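Local atomic coordinates of 450aa long hypothetical fmu protein (Pyrococcus horikoshii, PDB entry 2YXL), a protein that probably methylates cytosine in RNA at carbon 5, with S-adenosyl-L-methionine as methyl donor, like the bacterial Fmu/RsmB enzymes. Residues D59-I71 with A89-D101. Sequence-based numbering, arbitrary orientation.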
loop_
_atom_site.group_PDB
_atom_site.type_symbol
_atom_site.label_atom_id
_atom_site.label_comp_id
_atom_site.label_asym_id
_atom_site.label_seq_id
_atom_site.Cartn_x
_atom_site.Cartn_y
_atom_site.Cartn_z
ATOM N N ASP A 59 -8.995 11.178 3.307
ATOM C CA ASP A 59 -10.413 11.347 3.014
ATOM C C ASP A 59 -10.631 11.529 1.508
ATOM O O ASP A 59 -11.577 10.974 0.943
ATOM C CB ASP A 59 -10.982 12.538 3.791
ATOM C CG ASP A 59 -12.497 12.515 3.875
ATOM O OD1 ASP A 59 -13.060 11.507 4.346
ATOM O OD2 ASP A 59 -13.129 13.516 3.490
ATOM N N ILE A 60 -9.749 12.298 0.866
ATOM C CA ILE A 60 -9.804 12.507 -0.581
ATOM C C ILE A 60 -9.482 11.204 -1.329
ATOM O O ILE A 60 -10.208 10.817 -2.250
ATOM C CB ILE A 60 -8.860 13.657 -1.049
ATOM C CG1 ILE A 60 -9.311 15.002 -0.461
ATOM C CG2 ILE A 60 -8.810 13.732 -2.576
ATOM C CD1 ILE A 60 -8.273 16.107 -0.524
ATOM N N MET A 61 -8.405 10.534 -0.926
ATOM C CA MET A 61 -8.014 9.265 -1.540
ATOM C C MET A 61 -9.143 8.240 -1.452
ATOM O O MET A 61 -9.481 7.593 -2.442
ATOM C CB MET A 61 -6.730 8.709 -0.899
ATOM C CG MET A 61 -5.474 9.536 -1.176
ATOM S SD MET A 61 -5.249 9.865 -2.934
ATOM C CE MET A 61 -3.703 10.765 -2.943
ATOM N N LYS A 62 -9.733 8.126 -0.265
ATOM C CA LYS A 62 -10.814 7.181 0.006
ATOM C C LYS A 62 -12.066 7.434 -0.840
ATOM O O LYS A 62 -12.695 6.486 -1.312
ATOM C CB LYS A 62 -11.143 7.210 1.502
ATOM C CG LYS A 62 -12.153 6.189 1.989
ATOM C CD LYS A 62 -12.076 6.008 3.506
ATOM C CE LYS A 62 -12.385 7.299 4.275
ATOM N NZ LYS A 62 -12.197 7.130 5.755
ATOM N N LYS A 63 -12.410 8.705 -1.042
ATOM C CA LYS A 63 -13.651 9.080 -1.728
ATOM C C LYS A 63 -13.423 9.606 -3.151
ATOM O O LYS A 63 -14.336 10.168 -3.766
ATOM C CB LYS A 63 -14.405 10.130 -0.908
ATOM C CG LYS A 63 -14.719 9.704 0.510
ATOM C CD LYS A 63 -15.192 10.885 1.335
ATOM C CE LYS A 63 -15.579 10.450 2.738
ATOM N NZ LYS A 63 -15.851 11.631 3.601
ATOM N N GLN A 64 -12.210 9.402 -3.665
ATOM C CA GLN A 64 -11.759 9.991 -4.927
ATOM C C GLN A 64 -12.784 9.877 -6.053
ATOM O O GLN A 64 -13.121 10.878 -6.699
ATOM C CB GLN A 64 -10.433 9.359 -5.356
ATOM C CG GLN A 64 -9.622 10.194 -6.329
ATOM C CD GLN A 64 -8.503 9.408 -6.985
ATOM O OE1 GLN A 64 -7.326 9.717 -6.801
ATOM N NE2 GLN A 64 -8.865 8.386 -7.754
ATOM N N GLY A 65 -13.278 8.660 -6.271
ATOM C CA GLY A 65 -14.233 8.383 -7.340
ATOM C C GLY A 65 -15.560 9.093 -7.167
ATOM O O GLY A 65 -16.207 9.465 -8.146
ATOM N N LEU A 66 -15.964 9.279 -5.915
ATOM C CA LEU A 66 -17.210 9.964 -5.604
ATOM C C LEU A 66 -17.039 11.475 -5.752
ATOM O O LEU A 66 -17.912 12.158 -6.301
ATOM C CB LEU A 66 -17.691 9.581 -4.202
ATOM C CG LEU A 66 -18.085 8.108 -4.013
ATOM C CD1 LEU A 66 -18.105 7.715 -2.535
ATOM C CD2 LEU A 66 -19.427 7.797 -4.674
ATOM N N ILE A 67 -15.904 11.982 -5.275
ATOM C CA ILE A 67 -15.522 13.381 -5.462
ATOM C C ILE A 67 -15.504 13.750 -6.956
ATOM O O ILE A 67 -16.048 14.787 -7.354
ATOM C CB ILE A 67 -14.159 13.686 -4.770
ATOM C CG1 ILE A 67 -14.337 13.718 -3.243
ATOM C CG2 ILE A 67 -13.559 14.995 -5.275
ATOM C CD1 ILE A 67 -13.043 13.666 -2.435
ATOM N N ASP A 68 -14.905 12.882 -7.772
ATOM C CA ASP A 68 -14.831 13.082 -9.221
ATOM C C ASP A 68 -16.211 13.174 -9.875
ATOM O O ASP A 68 -16.425 14.030 -10.736
ATOM C CB ASP A 68 -13.989 11.982 -9.889
ATOM C CG ASP A 68 -12.491 12.103 -9.580
ATOM O OD1 ASP A 68 -12.067 13.105 -8.954
ATOM O OD2 ASP A 68 -11.733 11.187 -9.970
ATOM N N LYS A 69 -17.141 12.310 -9.460
ATOM C CA LYS A 69 -18.528 12.372 -9.944
ATOM C C LYS A 69 -19.196 13.711 -9.633
ATOM O O LYS A 69 -19.989 14.207 -10.435
ATOM C CB LYS A 69 -19.378 11.238 -9.372
ATOM C CG LYS A 69 -19.132 9.881 -10.010
ATOM C CD LYS A 69 -20.223 8.885 -9.624
ATOM C CE LYS A 69 -19.735 7.443 -9.738
ATOM N NZ LYS A 69 -19.298 7.090 -11.122
ATOM N N VAL A 70 -18.876 14.283 -8.472
ATOM C CA VAL A 70 -19.370 15.607 -8.096
ATOM C C VAL A 70 -18.754 16.684 -8.990
ATOM O O VAL A 70 -19.460 17.569 -9.484
ATOM C CB VAL A 70 -19.107 15.929 -6.596
ATOM C CG1 VAL A 70 -19.390 17.402 -6.293
ATOM C CG2 VAL A 70 -19.942 15.024 -5.693
ATOM N N ILE A 71 -17.442 16.595 -9.202
ATOM C CA ILE A 71 -16.737 17.528 -10.083
ATOM C C ILE A 71 -17.347 17.524 -11.487
ATOM O O ILE A 71 -17.547 18.586 -12.076
ATOM C CB ILE A 71 -15.207 17.266 -10.123
ATOM C CG1 ILE A 71 -14.592 17.529 -8.742
ATOM C CG2 ILE A 71 -14.530 18.142 -11.179
ATOM C CD1 ILE A 71 -13.150 17.066 -8.586
ATOM N N ALA A 89 -6.695 20.531 -7.136
ATOM C CA ALA A 89 -7.322 21.640 -6.416
ATOM C C ALA A 89 -8.830 21.437 -6.284
ATOM O O ALA A 89 -9.398 21.665 -5.210
ATOM C CB ALA A 89 -7.013 22.967 -7.086
ATOM N N LEU A 90 -9.467 20.999 -7.367
ATOM C CA LEU A 90 -10.903 20.746 -7.366
ATOM C C LEU A 90 -11.271 19.637 -6.374
ATOM O O LEU A 90 -12.262 19.756 -5.651
ATOM C CB LEU A 90 -11.403 20.421 -8.779
ATOM C CG LEU A 90 -11.462 21.558 -9.809
ATOM C CD1 LEU A 90 -11.853 21.026 -11.169
ATOM C CD2 LEU A 90 -12.431 22.666 -9.377
ATOM N N ARG A 91 -10.458 18.584 -6.322
ATOM C CA ARG A 91 -10.666 17.487 -5.375
ATOM C C ARG A 91 -10.571 17.962 -3.921
ATOM O O ARG A 91 -11.404 17.611 -3.082
ATOM C CB ARG A 91 -9.672 16.351 -5.633
ATOM C CG ARG A 91 -10.011 15.498 -6.844
ATOM C CD ARG A 91 -8.872 14.566 -7.232
ATOM N NE ARG A 91 -9.315 13.581 -8.220
ATOM C CZ ARG A 91 -8.527 12.694 -8.823
ATOM N NH1 ARG A 91 -7.225 12.644 -8.562
ATOM N NH2 ARG A 91 -9.049 11.849 -9.701
ATOM N N VAL A 92 -9.555 18.772 -3.645
ATOM C CA VAL A 92 -9.343 19.350 -2.329
ATOM C C VAL A 92 -10.532 20.228 -1.915
ATOM O O VAL A 92 -11.044 20.104 -0.792
ATOM C CB VAL A 92 -8.012 20.149 -2.293
ATOM C CG1 VAL A 92 -7.932 21.053 -1.066
ATOM C CG2 VAL A 92 -6.820 19.196 -2.342
ATOM N N ALA A 93 -10.977 21.089 -2.831
ATOM C CA ALA A 93 -12.069 22.025 -2.557
ATOM C C ALA A 93 -13.412 21.324 -2.341
ATOM O O ALA A 93 -14.153 21.676 -1.424
ATOM C CB ALA A 93 -12.178 23.071 -3.664
ATOM N N VAL A 94 -13.715 20.339 -3.184
ATOM C CA VAL A 94 -14.963 19.578 -3.079
ATOM C C VAL A 94 -15.015 18.788 -1.768
ATOM O O VAL A 94 -16.045 18.762 -1.094
ATOM C CB VAL A 94 -15.182 18.649 -4.310
ATOM C CG1 VAL A 94 -16.296 17.631 -4.052
ATOM C CG2 VAL A 94 -15.492 19.480 -5.556
ATOM N N ASP A 95 -13.895 18.169 -1.403
ATOM C CA ASP A 95 -13.803 17.412 -0.157
ATOM C C ASP A 95 -13.960 18.303 1.076
ATOM O O ASP A 95 -14.646 17.936 2.038
ATOM C CB ASP A 95 -12.474 16.664 -0.086
ATOM C CG ASP A 95 -12.421 15.686 1.061
ATOM O OD1 ASP A 95 -11.625 15.910 1.998
ATOM O OD2 ASP A 95 -13.183 14.698 1.033
ATOM N N ILE A 96 -13.320 19.469 1.043
ATOM C CA ILE A 96 -13.385 20.412 2.154
ATOM C C ILE A 96 -14.798 20.988 2.297
ATOM O O ILE A 96 -15.325 21.072 3.409
ATOM C CB ILE A 96 -12.286 21.505 2.049
ATOM C CG1 ILE A 96 -10.940 20.923 2.498
ATOM C CG2 ILE A 96 -12.632 22.717 2.895
ATOM C CD1 ILE A 96 -9.735 21.801 2.216
ATOM N N ALA A 97 -15.410 21.345 1.169
ATOM C CA ALA A 97 -16.757 21.922 1.160
ATOM C C ALA A 97 -17.845 20.933 1.583
ATOM O O ALA A 97 -18.772 21.303 2.301
ATOM C CB ALA A 97 -17.081 22.513 -0.206
ATOM N N LEU A 98 -17.729 19.684 1.142
ATOM C CA LEU A 98 -18.756 18.680 1.420
ATOM C C LEU A 98 -18.644 18.041 2.797
ATOM O O LEU A 98 -19.660 17.697 3.400
ATOM C CB LEU A 98 -18.757 17.576 0.357
ATOM C CG LEU A 98 -19.195 17.872 -1.082
ATOM C CD1 LEU A 98 -19.294 16.560 -1.856
ATOM C CD2 LEU A 98 -20.514 18.634 -1.145
ATOM N N PHE A 99 -17.421 17.882 3.295
ATOM C CA PHE A 99 -17.199 17.029 4.463
ATOM C C PHE A 99 -16.602 17.690 5.708
ATOM O O PHE A 99 -16.862 17.243 6.820
ATOM C CB PHE A 99 -16.355 15.807 4.072
ATOM C CG PHE A 99 -16.960 14.980 2.970
ATOM C CD1 PHE A 99 -18.094 14.204 3.201
ATOM C CD2 PHE A 99 -16.392 14.973 1.701
ATOM C CE1 PHE A 99 -18.655 13.439 2.183
ATOM C CE2 PHE A 99 -16.944 14.212 0.675
ATOM C CZ PHE A 99 -18.078 13.445 0.917
ATOM N N HIS A 100 -15.816 18.747 5.531
ATOM C CA HIS A 100 -15.000 19.255 6.636
ATOM C C HIS A 100 -15.392 20.619 7.199
ATOM O O HIS A 100 -14.680 21.157 8.049
ATOM C CB HIS A 100 -13.514 19.208 6.269
ATOM C CG HIS A 100 -13.052 17.855 5.827
ATOM N ND1 HIS A 100 -13.046 16.761 6.665
ATOM C CD2 HIS A 100 -12.594 17.417 4.630
ATOM C CE1 HIS A 100 -12.602 15.708 6.004
ATOM N NE2 HIS A 100 -12.319 16.079 4.768
ATOM N N ASP A 101 -16.512 21.166 6.728
ATOM C CA ASP A 101 -17.079 22.417 7.258
ATOM C C ASP A 101 -16.015 23.486 7.584
ATOM O O ASP A 101 -15.760 23.779 8.762
ATOM C CB ASP A 101 -17.960 22.123 8.489
ATOM C CG ASP A 101 -18.809 23.318 8.912
ATOM O OD1 ASP A 101 -18.906 24.302 8.145
ATOM O OD2 ASP A 101 -19.384 23.273 10.021
#
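Arg91 and Asp95, one turn apart on helix 89-99, are the two knobs that fit into hollows of helix 59-71. Arg91 fills a hollow made by Ile60, Gln64, Ile67 and Asp68, its CG lying against Ile67 CG2. Its chain runs extended from CG to NE, which carries the guanidinium across the partner helix to Asp68. The grip there is side-on and two-pronged. Arg91 NE reaches Asp68 OD1 at 2.9 Å (N-H...O 166°). Arg91 NH2 reaches Asp68 OD2 at 2.8 Å, and each oxygen uses its syn lone pair. Gln64 covers one guanidinium face, its amide stacked within 13° of that plane. Gln64 CG stands 3.7 Å above the guanidinium plane of Arg91, and NH1 turns to Glu26 of the chain for a further salt bridge. Shortened to an alanine here, the side chain would lose everything from CG on, and Asp68 would probably be left without its positive mate, Gln64 without the flat group it stacks on, and a gap beside Ile67 CG2. Asp95 sits among Asp59, Ile60, Lys63 and Ile67, its OD2 2.7 Å from Asp59 OD2. Lys63 salt-bridges Asp59 (NZ to OD1, 2.9 Å). The same NZ lies over the face of the Phe99 ring in a cation-pi contact, 3.5 Å from the centroid. Between the two knobs in sequence, Val94 adds an apolar bump: CG1 meets Val70 CG1 at 3.8 Å and also Ile67 CG2, while CG2 faces Ile71 CG1. Ile71 CD1 in turn abuts Leu90 CB. The axes approach to 9.7 Å and cross at 96°, so the helices meet over a compact patch of knobs-into-holes packing, buried within the N-terminal all-helical region, away from the sinefungin pocket of the methyltransferase fold.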